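Local coordinates for tRNA threonylcarbamoyladenosine biosynthesis protein TsaB (Pseudomonas aeruginosa, PDB 5BR9), which probably takes part in making the threonylcarbamoyladenosine modification of tRNA, as a TsaB relative of the KAE1/TsaD proteins, at residues L107-Y112 with G141-A146; A117-A122 with A163-W168; V131-Y136 with V157-D162; A171-G176 with S191-A196. All coordinates share one frame; numbering follows the deposited sequence.

How the contacts relate
All four contacts lie on or beside the second of the chain's two mixed five-stranded sheets. Contact 1 sets helix 103-115 on one face of it, and contact 3 lays a loop on the other. Contact 2 ties the far end of that loop to strand 119-125; its centre is about 9 Å from the centre of contact 3 and 11 Å from that of contact 1. Contact 3 is nested inside the loop that contact 2 closes. Contact 4 joins the ends of two parallel strands and meets contact 3 where Trp-175 CZ2 lies 3.6 Å from Trp-133 CZ3. It also reaches contact 1, since Arg-110 NH1 bonds Leu-193 O at 2.8 Å.

Contact 1: residues L107-Y112 with G141-A146; sequences LAQRAY and GEMRLA
The side-chain amide of Gln-109 is bound at both ends by the backbone of 141-146. Its oxygen OE1 accepts from Met-143 N at 2.8 Å, a nearly straight bond (165° at the hydrogen) that uses a lone pair in the carbonyl plane. On the other end NE2 donates to Gly-141 O at 3.0 Å, with that oxygen close to the amide plane of the glutamine. Two bonds of opposite polarity fix which amide end is oxygen and hold its rotation, a task suiting glutamine because its amide both gives and accepts. CG lies anti to the backbone N (chi1 -166°), and a bend at the next torsion swings the amide from the helix toward the strand. Arg-144 pairs with Gln-137 inside the sheet, whereas the N-H of Met-143 points to the outer side, where the glutamine meets it.

This is helix-on-sheet packing in an actin-like (ASKHA) domain: helix 103-115 lies against a face of the mixed sheet, and its short segment passes strand 142-146 with axes 7.9 Å apart at 140°. Met-143 fills the gap between them with a chain bent twice. Its CB rests on Ala-108 CB at 3.9 Å, a small residue that allows the close approach, while CG comes to 3.6 Å from Ala-108 O. Farther along, Met-143 SD touches Tyr-112 CB at 3.7 Å and lies obliquely to the ring, 4.9 Å from its centroid, a Met-aromatic contact. Glu-142 turns away from the helix and forms a salt bridge with Arg-209.

Contact 2: residues A117-A122 with A163-W168; sequences AERVAA and AAAADW
Arg-119 forms a side-on salt bridge with Asp-167, a task its adjacent N-H donors suit, NE donating to OD2 at 2.8 Å and NH1 to OD1 at 3.1 Å. The NE bond meets the syn lone pair of OD2 but is somewhat bent, whereas the NH1 bond is almost straight, 172° at its hydrogen. The guanidinium and carboxylate planes are turned 47° apart, though the poor order of the aspartate makes this fine geometry less certain. A bend at chi3 brings the long arginine chain around to the acid, and its NH1 also passes Ala-165 CB. Nearer the backbone, Trp-168 CA sits 3.2 Å from Arg-119 O in a CA-H...O contact, and Trp-168 CB lies 3.8 Å from Arg-119 CB.

Here strands 119-125 and 168-171 begin to run parallel as neighbours in the second sheet of the actin-like fold, Arg-119 and Ala-121 both bonding to the backbone of Phe-169. Val-120 faces the other way, toward Ala-111 of helix 103-115. Next comes Ala-121, whose small CB lets the indole of Trp-168 lie close, with CZ3 at 3.8 Å. That indole is steadied by its own loop: Trp-168 NE1 donates to Ala-163 O at 2.9 Å, the oxygen lying in the ring plane.

Contact 3: residues V131-Y136 with V157-D162; sequences VYWGCY and VAVPWD
From Val-157 to Trp-161 the chain runs beside strand 131-136 in nearly the same direction, 15° apart, with Val-157 CA 7.0 Å from Trp-133 CA and Val-159 CA 6.5 Å from Cys-135 CA. No backbone-to-backbone hydrogen bond joins the two, and every link involves a side chain. Strand 131-139 belongs to the second mixed sheet of the actin-like fold, and the loop covers the sheet face that carries Trp-133 and Cys-135. The other face, to which Tyr-136 turns, packs on helix 103-115; the tyrosine hydroxyl bonds Glu-149.

Trp-133 and Val-157 make the largest shares. Because CG stands anti to the backbone N (chi1 176°), the indole reaches from the strand to the loop. Val-157 sits squarely over one face, its CB 3.4 Å from the centroid of the six-membered ring and 13° off the normal, a CH-pi contact; CG1 and CG2 spread across the same rings, so branched valine covers the flat surface well. At the edge of the indole, NE1 donates to Ala-158 O at 2.9 Å. The bond lies near the ring plane but reaches the carbonyl from above its own plane. Tryptophan thus gives both an apolar face and one directed N-H. Val-159 CG1 also meets this edge, near the ring plane.

Cys-135, small enough to sit close to the loop, meets Pro-160 CD with its CB at 3.6 Å, and its SG is 5.1 Å from the centroid of the six-membered ring of Trp-161, met obliquely. The same tryptophan ends with CH2 against Tyr-136 O at 3.6 Å.

Contact 4: residues A171-G176 with S191-A196; sequences AGTGWG and SLLPHA
Two loops leave the neighbouring parallel strands 168-171 and 187-189 of the second sheet and meet here, Gly-172 and Thr-173 beside Leu-192 and Leu-193. A water spans the gap: it accepts from Thr-173 N at 3.0 Å and donates to Leu-192 O at 2.8 Å, satisfying two backbone groups that stand too far apart to bond directly. Gly-172 CA approaches the same Leu-192 O at 3.6 Å. Glycine suits this bend, since its phi of 114° and psi of 163° would press a CB against the carbonyl oxygen of the residue before.

From there the chain winds into a 3-10 turn, with Trp-175 N bonded to Gly-172 O. Beyond the water bridge, Ala-171 CB faces Leu-192 CD2 at 4.2 Å, and Leu-192 continues onto Arg-110 and Glu-114 of helix 103-115. Thr-173 has a divided role: its CG2, anti to the carbonyl carbon, lies beside the water and 4.0 Å from Leu-193 CD2, while OG1 bonds the backbone N of Asp-125.

Leu-193 turns away from the strand-end loop, yet its CD2 comes back to that threonine, and the residue also touches Tyr-36 in the first sheet. Beyond it His-195 stacks on Tyr-36 and, as N-cap of helix 196-208, uses ND1 to hold Glu-197 N. Segment 191-196 therefore passes from one sheet to the other, consistent with a connection between the two lobes of the actin-like (ASKHA) fold.

Contact 1: residues L107-Y112 with G141-A146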
# COMPACT_ATOMS: atom_id res chain seq x y z
N LEU A 107 -4.29 21.21 -0.39
CA LEU A 107 -3.63 22.35 -1.02
C LEU A 107 -4.38 23.66 -0.77
O LEU A 107 -3.78 24.69 -0.56
CB LEU A 107 -3.56 22.16 -2.53
CG LEU A 107 -2.46 21.34 -3.15
CD1 LEU A 107 -2.67 21.40 -4.68
CD2 LEU A 107 -1.11 21.91 -2.73
N ALA A 108 -5.70 23.60 -0.89
CA ALA A 108 -6.55 24.77 -0.73
C ALA A 108 -6.44 25.26 0.71
O ALA A 108 -6.24 26.44 0.95
CB ALA A 108 -7.98 24.44 -1.08
N GLN A 109 -6.53 24.32 1.66
CA GLN A 109 -6.46 24.66 3.07
C GLN A 109 -5.08 25.25 3.36
O GLN A 109 -4.96 26.22 4.12
CB GLN A 109 -6.71 23.45 3.96
CG GLN A 109 -6.97 23.83 5.42
CD GLN A 109 -8.34 24.46 5.58
OE1 GLN A 109 -9.26 24.15 4.83
NE2 GLN A 109 -8.48 25.35 6.55
N ARG A 110 -4.04 24.68 2.75
CA ARG A 110 -2.69 25.22 2.95
C ARG A 110 -2.54 26.63 2.39
O ARG A 110 -1.96 27.51 3.04
CB ARG A 110 -1.63 24.33 2.32
CG ARG A 110 -0.23 24.89 2.49
CD ARG A 110 0.84 23.88 2.19
NE ARG A 110 2.16 24.39 2.52
CZ ARG A 110 3.30 23.74 2.29
NH1 ARG A 110 3.28 22.54 1.73
NH2 ARG A 110 4.45 24.29 2.63
N ALA A 111 -3.09 26.86 1.20
CA ALA A 111 -2.99 28.18 0.58
C ALA A 111 -3.77 29.20 1.43
O ALA A 111 -3.38 30.36 1.55
CB ALA A 111 -3.48 28.15 -0.85
N TYR A 112 -4.88 28.75 2.00
CA TYR A 112 -5.64 29.60 2.89
C TYR A 112 -4.81 29.97 4.11
O TYR A 112 -4.69 31.15 4.45
CB TYR A 112 -6.94 28.92 3.32
CG TYR A 112 -7.57 29.63 4.49
CD1 TYR A 112 -8.07 30.92 4.35
CD2 TYR A 112 -7.63 29.02 5.75
CE1 TYR A 112 -8.63 31.60 5.44
CE2 TYR A 112 -8.19 29.70 6.85
CZ TYR A 112 -8.69 30.98 6.67
OH TYR A 112 -9.25 31.65 7.73
N GLY A 141 -13.92 28.41 8.39
CA GLY A 141 -12.58 27.97 8.65
C GLY A 141 -12.15 26.78 7.79
O GLY A 141 -11.00 26.41 7.80
N GLU A 142 -13.07 26.22 7.01
CA GLU A 142 -12.76 25.03 6.20
C GLU A 142 -12.83 25.38 4.72
O GLU A 142 -13.82 25.94 4.25
CB GLU A 142 -13.73 23.87 6.52
CG GLU A 142 -13.50 22.57 5.71
CD GLU A 142 -14.61 21.53 5.87
OE1 GLU A 142 -15.60 21.81 6.58
OE2 GLU A 142 -14.51 20.43 5.28
N MET A 143 -11.77 25.05 3.99
CA MET A 143 -11.79 25.22 2.54
C MET A 143 -12.67 24.11 1.97
O MET A 143 -12.41 22.92 2.14
CB MET A 143 -10.37 25.21 1.95
CG MET A 143 -9.54 26.45 2.32
SD MET A 143 -10.23 28.06 1.81
CE MET A 143 -9.83 28.06 0.07
N ARG A 144 -13.74 24.54 1.33
CA ARG A 144 -14.80 23.64 0.92
C ARG A 144 -14.96 23.59 -0.60
O ARG A 144 -14.94 24.64 -1.29
CB ARG A 144 -16.10 24.11 1.59
CG ARG A 144 -17.10 23.05 1.88
CD ARG A 144 -16.89 22.45 3.25
NE ARG A 144 -17.94 21.49 3.57
CZ ARG A 144 -17.84 20.18 3.39
NH1 ARG A 144 -16.73 19.66 2.89
NH2 ARG A 144 -18.85 19.38 3.72
N LEU A 145 -15.16 22.38 -1.10
CA LEU A 145 -15.22 22.13 -2.53
C LEU A 145 -16.46 22.76 -3.17
O LEU A 145 -17.58 22.57 -2.73
CB LEU A 145 -15.18 20.62 -2.81
CG LEU A 145 -15.29 20.24 -4.29
CD1 LEU A 145 -14.03 20.70 -5.06
CD2 LEU A 145 -15.48 18.72 -4.41
N ALA A 146 -16.24 23.52 -4.23
CA ALA A 146 -17.36 24.08 -4.98
C ALA A 146 -17.48 23.31 -6.27
O ALA A 146 -16.57 23.36 -7.09
CB ALA A 146 -17.15 25.55 -5.27

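Contact 2: residues A117-A122 with A163-W168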
# COMPACT_ATOMS: atom_id res chain seq x y z
N ALA A 117 -5.74 33.28 1.27
CA ALA A 117 -6.68 33.20 0.14
C ALA A 117 -7.93 32.40 0.50
O ALA A 117 -7.83 31.27 0.96
CB ALA A 117 -6.02 32.61 -1.08
N GLU A 118 -9.09 32.99 0.32
CA GLU A 118 -10.33 32.35 0.72
C GLU A 118 -11.01 31.65 -0.44
O GLU A 118 -11.94 30.88 -0.26
CB GLU A 118 -11.25 33.39 1.35
CG GLU A 118 -10.65 33.90 2.63
CD GLU A 118 -11.59 34.71 3.47
OE1 GLU A 118 -12.75 34.92 3.03
OE2 GLU A 118 -11.17 35.12 4.57
N ARG A 119 -10.49 31.92 -1.64
CA ARG A 119 -10.91 31.20 -2.83
C ARG A 119 -9.67 30.67 -3.54
O ARG A 119 -8.79 31.44 -3.94
CB ARG A 119 -11.75 32.09 -3.74
CG ARG A 119 -12.96 32.66 -3.00
CD ARG A 119 -14.13 33.01 -3.89
NE ARG A 119 -14.01 34.33 -4.48
CZ ARG A 119 -15.02 35.02 -4.99
NH1 ARG A 119 -14.82 36.23 -5.51
NH2 ARG A 119 -16.25 34.51 -4.97
N VAL A 120 -9.59 29.36 -3.68
CA VAL A 120 -8.41 28.72 -4.26
C VAL A 120 -8.81 27.74 -5.35
O VAL A 120 -9.67 26.88 -5.16
CB VAL A 120 -7.56 28.00 -3.20
CG1 VAL A 120 -6.43 27.23 -3.88
CG2 VAL A 120 -6.98 29.00 -2.20
N ALA A 121 -8.20 27.90 -6.51
CA ALA A 121 -8.30 26.89 -7.55
C ALA A 121 -7.07 25.98 -7.40
O ALA A 121 -5.95 26.39 -7.65
CB ALA A 121 -8.38 27.53 -8.95
N ALA A 122 -7.29 24.75 -6.94
CA ALA A 122 -6.20 23.80 -6.77
C ALA A 122 -6.02 22.98 -8.04
O ALA A 122 -6.99 22.49 -8.61
CB ALA A 122 -6.47 22.91 -5.57
N ALA A 163 -14.24 35.08 -12.92
CA ALA A 163 -12.81 34.85 -13.15
C ALA A 163 -12.01 36.13 -13.03
O ALA A 163 -10.89 36.13 -12.52
CB ALA A 163 -12.57 34.20 -14.51
N ALA A 164 -12.60 37.23 -13.49
CA ALA A 164 -11.95 38.53 -13.45
C ALA A 164 -11.73 39.03 -12.03
O ALA A 164 -11.00 39.99 -11.83
CB ALA A 164 -12.76 39.55 -14.25
N ALA A 165 -12.35 38.40 -11.03
CA ALA A 165 -12.13 38.80 -9.64
C ALA A 165 -10.68 38.50 -9.23
O ALA A 165 -10.14 37.46 -9.55
CB ALA A 165 -13.11 38.10 -8.71
N ALA A 166 -10.07 39.43 -8.51
CA ALA A 166 -8.64 39.36 -8.24
C ALA A 166 -8.32 38.72 -6.88
O ALA A 166 -7.20 38.85 -6.37
CB ALA A 166 -8.05 40.77 -8.32
N ASP A 167 -9.29 38.04 -6.28
CA ASP A 167 -9.10 37.51 -4.93
C ASP A 167 -8.81 36.00 -4.90
O ASP A 167 -8.29 35.48 -3.91
CB ASP A 167 -10.33 37.81 -4.08
CG ASP A 167 -11.57 37.10 -4.59
OD1 ASP A 167 -11.91 37.31 -5.77
OD2 ASP A 167 -12.17 36.32 -3.83
N TRP A 168 -9.12 35.29 -5.98
CA TRP A 168 -8.84 33.86 -5.98
C TRP A 168 -7.38 33.54 -6.38
O TRP A 168 -6.73 34.28 -7.11
CB TRP A 168 -9.82 33.12 -6.89
CG TRP A 168 -9.75 33.46 -8.33
CD1 TRP A 168 -10.23 34.58 -8.94
CD2 TRP A 168 -9.19 32.65 -9.37
NE1 TRP A 168 -9.99 34.53 -10.29
CE2 TRP A 168 -9.36 33.35 -10.59
CE3 TRP A 168 -8.55 31.41 -9.40
CZ2 TRP A 168 -8.92 32.85 -11.81
CZ3 TRP A 168 -8.11 30.91 -10.62
CH2 TRP A 168 -8.30 31.62 -11.81

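Contact 3: residues V131-Y136 with V157-D162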
# COMPACT_ATOMS: atom_id res chain seq x y z
N VAL A 131 -4.59 17.76 -15.99
CA VAL A 131 -4.42 18.14 -14.60
C VAL A 131 -5.64 17.76 -13.79
O VAL A 131 -6.77 17.82 -14.28
CB VAL A 131 -4.14 19.67 -14.44
CG1 VAL A 131 -2.83 20.07 -15.11
CG2 VAL A 131 -5.29 20.49 -15.04
N TYR A 132 -5.40 17.42 -12.53
CA TYR A 132 -6.45 17.32 -11.56
C TYR A 132 -6.82 18.72 -11.11
O TYR A 132 -5.94 19.57 -10.93
CB TYR A 132 -6.00 16.47 -10.38
CG TYR A 132 -5.68 15.04 -10.72
CD1 TYR A 132 -6.68 14.13 -11.06
CD2 TYR A 132 -4.36 14.59 -10.73
CE1 TYR A 132 -6.39 12.81 -11.36
CE2 TYR A 132 -4.06 13.27 -11.04
CZ TYR A 132 -5.08 12.38 -11.36
OH TYR A 132 -4.77 11.06 -11.66
N TRP A 133 -8.12 18.97 -10.95
CA TRP A 133 -8.66 20.32 -10.78
C TRP A 133 -9.81 20.36 -9.77
O TRP A 133 -10.73 19.57 -9.87
CB TRP A 133 -9.13 20.84 -12.13
CG TRP A 133 -9.79 22.18 -12.12
CD1 TRP A 133 -11.15 22.44 -12.09
CD2 TRP A 133 -9.15 23.45 -12.18
NE1 TRP A 133 -11.37 23.79 -12.14
CE2 TRP A 133 -10.17 24.44 -12.18
CE3 TRP A 133 -7.81 23.86 -12.24
CZ2 TRP A 133 -9.88 25.80 -12.23
CZ3 TRP A 133 -7.52 25.21 -12.28
CH2 TRP A 133 -8.56 26.17 -12.28
N GLY A 134 -9.74 21.30 -8.82
CA GLY A 134 -10.79 21.47 -7.82
C GLY A 134 -10.73 22.86 -7.21
O GLY A 134 -9.67 23.35 -6.82
N CYS A 135 -11.88 23.53 -7.18
CA CYS A 135 -11.96 24.88 -6.66
C CYS A 135 -12.60 24.86 -5.29
O CYS A 135 -13.58 24.16 -5.05
CB CYS A 135 -12.72 25.80 -7.61
SG CYS A 135 -11.90 26.07 -9.19
N TYR A 136 -12.03 25.66 -4.39
CA TYR A 136 -12.39 25.62 -2.98
C TYR A 136 -12.64 27.02 -2.46
O TYR A 136 -12.03 27.98 -2.93
CB TYR A 136 -11.27 24.92 -2.17
CG TYR A 136 -11.25 23.42 -2.38
CD1 TYR A 136 -11.82 22.58 -1.43
CD2 TYR A 136 -10.70 22.85 -3.53
CE1 TYR A 136 -11.84 21.20 -1.61
CE2 TYR A 136 -10.70 21.45 -3.73
CZ TYR A 136 -11.28 20.64 -2.75
OH TYR A 136 -11.34 19.27 -2.90
N VAL A 157 -10.34 23.78 -17.86
CA VAL A 157 -10.59 24.04 -16.43
C VAL A 157 -11.35 25.35 -16.28
O VAL A 157 -11.17 26.29 -17.07
CB VAL A 157 -9.30 24.07 -15.56
CG1 VAL A 157 -8.54 22.75 -15.64
CG2 VAL A 157 -8.43 25.26 -15.88
N ALA A 158 -12.21 25.40 -15.26
CA ALA A 158 -13.04 26.58 -15.02
C ALA A 158 -13.27 26.81 -13.52
O ALA A 158 -13.26 25.86 -12.73
CB ALA A 158 -14.38 26.44 -15.75
N VAL A 159 -13.49 28.06 -13.14
CA VAL A 159 -13.75 28.42 -11.75
C VAL A 159 -15.25 28.72 -11.59
O VAL A 159 -15.89 29.17 -12.54
CB VAL A 159 -12.89 29.61 -11.30
CG1 VAL A 159 -11.41 29.24 -11.33
CG2 VAL A 159 -13.17 30.84 -12.16
N PRO A 160 -15.81 28.47 -10.38
CA PRO A 160 -17.25 28.65 -10.10
C PRO A 160 -17.61 30.09 -9.74
O PRO A 160 -18.80 30.39 -9.51
CB PRO A 160 -17.48 27.73 -8.89
CG PRO A 160 -16.19 27.73 -8.18
CD PRO A 160 -15.09 27.94 -9.20
N TRP A 161 -16.62 30.97 -9.66
CA TRP A 161 -16.83 32.38 -9.37
C TRP A 161 -16.41 33.23 -10.56
O TRP A 161 -15.83 32.70 -11.51
CB TRP A 161 -16.05 32.80 -8.12
CG TRP A 161 -14.65 32.32 -8.14
CD1 TRP A 161 -13.64 32.78 -8.94
CD2 TRP A 161 -14.09 31.26 -7.35
NE1 TRP A 161 -12.49 32.07 -8.69
CE2 TRP A 161 -12.74 31.14 -7.72
CE3 TRP A 161 -14.61 30.41 -6.37
CZ2 TRP A 161 -11.88 30.20 -7.14
CZ3 TRP A 161 -13.76 29.47 -5.79
CH2 TRP A 161 -12.41 29.37 -6.18
N ASP A 162 -16.67 34.53 -10.50
CA ASP A 162 -16.22 35.44 -11.56
C ASP A 162 -14.70 35.38 -11.71
O ASP A 162 -13.96 35.61 -10.76
CB ASP A 162 -16.68 36.87 -11.27
CG ASP A 162 -16.09 37.89 -12.23
OD1 ASP A 162 -16.02 39.08 -11.86
OD2 ASP A 162 -15.72 37.51 -13.36

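Contact 4: residues A171-G176 with S191-A196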
# COMPACT_ATOMS: atom_id res chain seq x y z
N ALA A 171 -3.18 27.28 -6.74
CA ALA A 171 -2.27 26.47 -5.95
C ALA A 171 -2.03 25.12 -6.58
O ALA A 171 -2.97 24.45 -7.00
CB ALA A 171 -2.81 26.28 -4.55
N GLY A 172 -0.76 24.72 -6.63
CA GLY A 172 -0.40 23.37 -7.03
C GLY A 172 0.37 23.24 -8.33
O GLY A 172 0.37 24.16 -9.17
N THR A 173 1.01 22.08 -8.50
CA THR A 173 1.90 21.84 -9.64
C THR A 173 1.17 21.86 -10.98
O THR A 173 1.81 21.97 -12.03
CB THR A 173 2.60 20.48 -9.51
OG1 THR A 173 1.62 19.44 -9.49
CG2 THR A 173 3.46 20.42 -8.22
N GLY A 174 -0.15 21.72 -10.94
CA GLY A 174 -0.97 21.81 -12.15
C GLY A 174 -0.87 23.17 -12.81
O GLY A 174 -1.15 23.33 -14.00
N TRP A 175 -0.48 24.18 -12.03
CA TRP A 175 -0.39 25.53 -12.54
C TRP A 175 0.82 25.73 -13.43
O TRP A 175 0.97 26.80 -14.02
CB TRP A 175 -0.42 26.52 -11.37
CG TRP A 175 -1.84 26.62 -10.86
CD1 TRP A 175 -2.38 25.94 -9.79
CD2 TRP A 175 -2.91 27.37 -11.44
NE1 TRP A 175 -3.71 26.24 -9.67
CE2 TRP A 175 -4.07 27.11 -10.67
CE3 TRP A 175 -3.00 28.23 -12.54
CZ2 TRP A 175 -5.30 27.70 -10.96
CZ3 TRP A 175 -4.23 28.82 -12.82
CH2 TRP A 175 -5.36 28.55 -12.04
N GLY A 176 1.65 24.69 -13.58
CA GLY A 176 2.67 24.68 -14.61
C GLY A 176 2.04 24.84 -15.99
O GLY A 176 2.67 25.32 -16.92
N SER A 191 4.45 25.54 -7.12
CA SER A 191 5.29 24.56 -6.43
C SER A 191 4.72 24.12 -5.08
O SER A 191 5.30 23.28 -4.38
CB SER A 191 6.71 25.10 -6.26
OG SER A 191 6.74 26.00 -5.17
N LEU A 192 3.57 24.66 -4.70
CA LEU A 192 2.93 24.28 -3.43
C LEU A 192 2.45 22.83 -3.40
O LEU A 192 1.78 22.36 -4.34
CB LEU A 192 1.75 25.21 -3.12
CG LEU A 192 1.34 25.18 -1.64
CD1 LEU A 192 2.39 25.89 -0.76
CD2 LEU A 192 -0.06 25.76 -1.47
N LEU A 193 2.76 22.16 -2.30
CA LEU A 193 2.48 20.75 -2.11
C LEU A 193 1.55 20.56 -0.89
O LEU A 193 1.41 21.47 -0.08
CB LEU A 193 3.79 19.97 -1.93
CG LEU A 193 4.79 19.99 -3.10
CD1 LEU A 193 6.03 19.16 -2.79
CD2 LEU A 193 4.12 19.49 -4.40
N PRO A 194 0.88 19.40 -0.78
CA PRO A 194 0.08 19.07 0.40
C PRO A 194 0.92 19.02 1.67
O PRO A 194 2.08 18.70 1.61
CB PRO A 194 -0.47 17.68 0.07
CG PRO A 194 -0.49 17.63 -1.39
CD PRO A 194 0.73 18.38 -1.84
N HIS A 195 0.32 19.36 2.81
CA HIS A 195 1.02 19.37 4.09
C HIS A 195 0.09 18.73 5.14
O HIS A 195 -1.09 19.09 5.23
CB HIS A 195 1.38 20.81 4.44
CG HIS A 195 2.39 20.95 5.53
ND1 HIS A 195 2.21 20.44 6.79
CD2 HIS A 195 3.57 21.62 5.56
CE1 HIS A 195 3.25 20.74 7.54
NE2 HIS A 195 4.09 21.46 6.82
N ALA A 196 0.59 17.77 5.89
CA ALA A 196 -0.23 17.05 6.87
C ALA A 196 -0.88 17.99 7.89
O ALA A 196 -1.95 17.69 8.43
CB ALA A 196 0.60 16.01 7.58
O HOH W 1 0.60 20.41 -5.99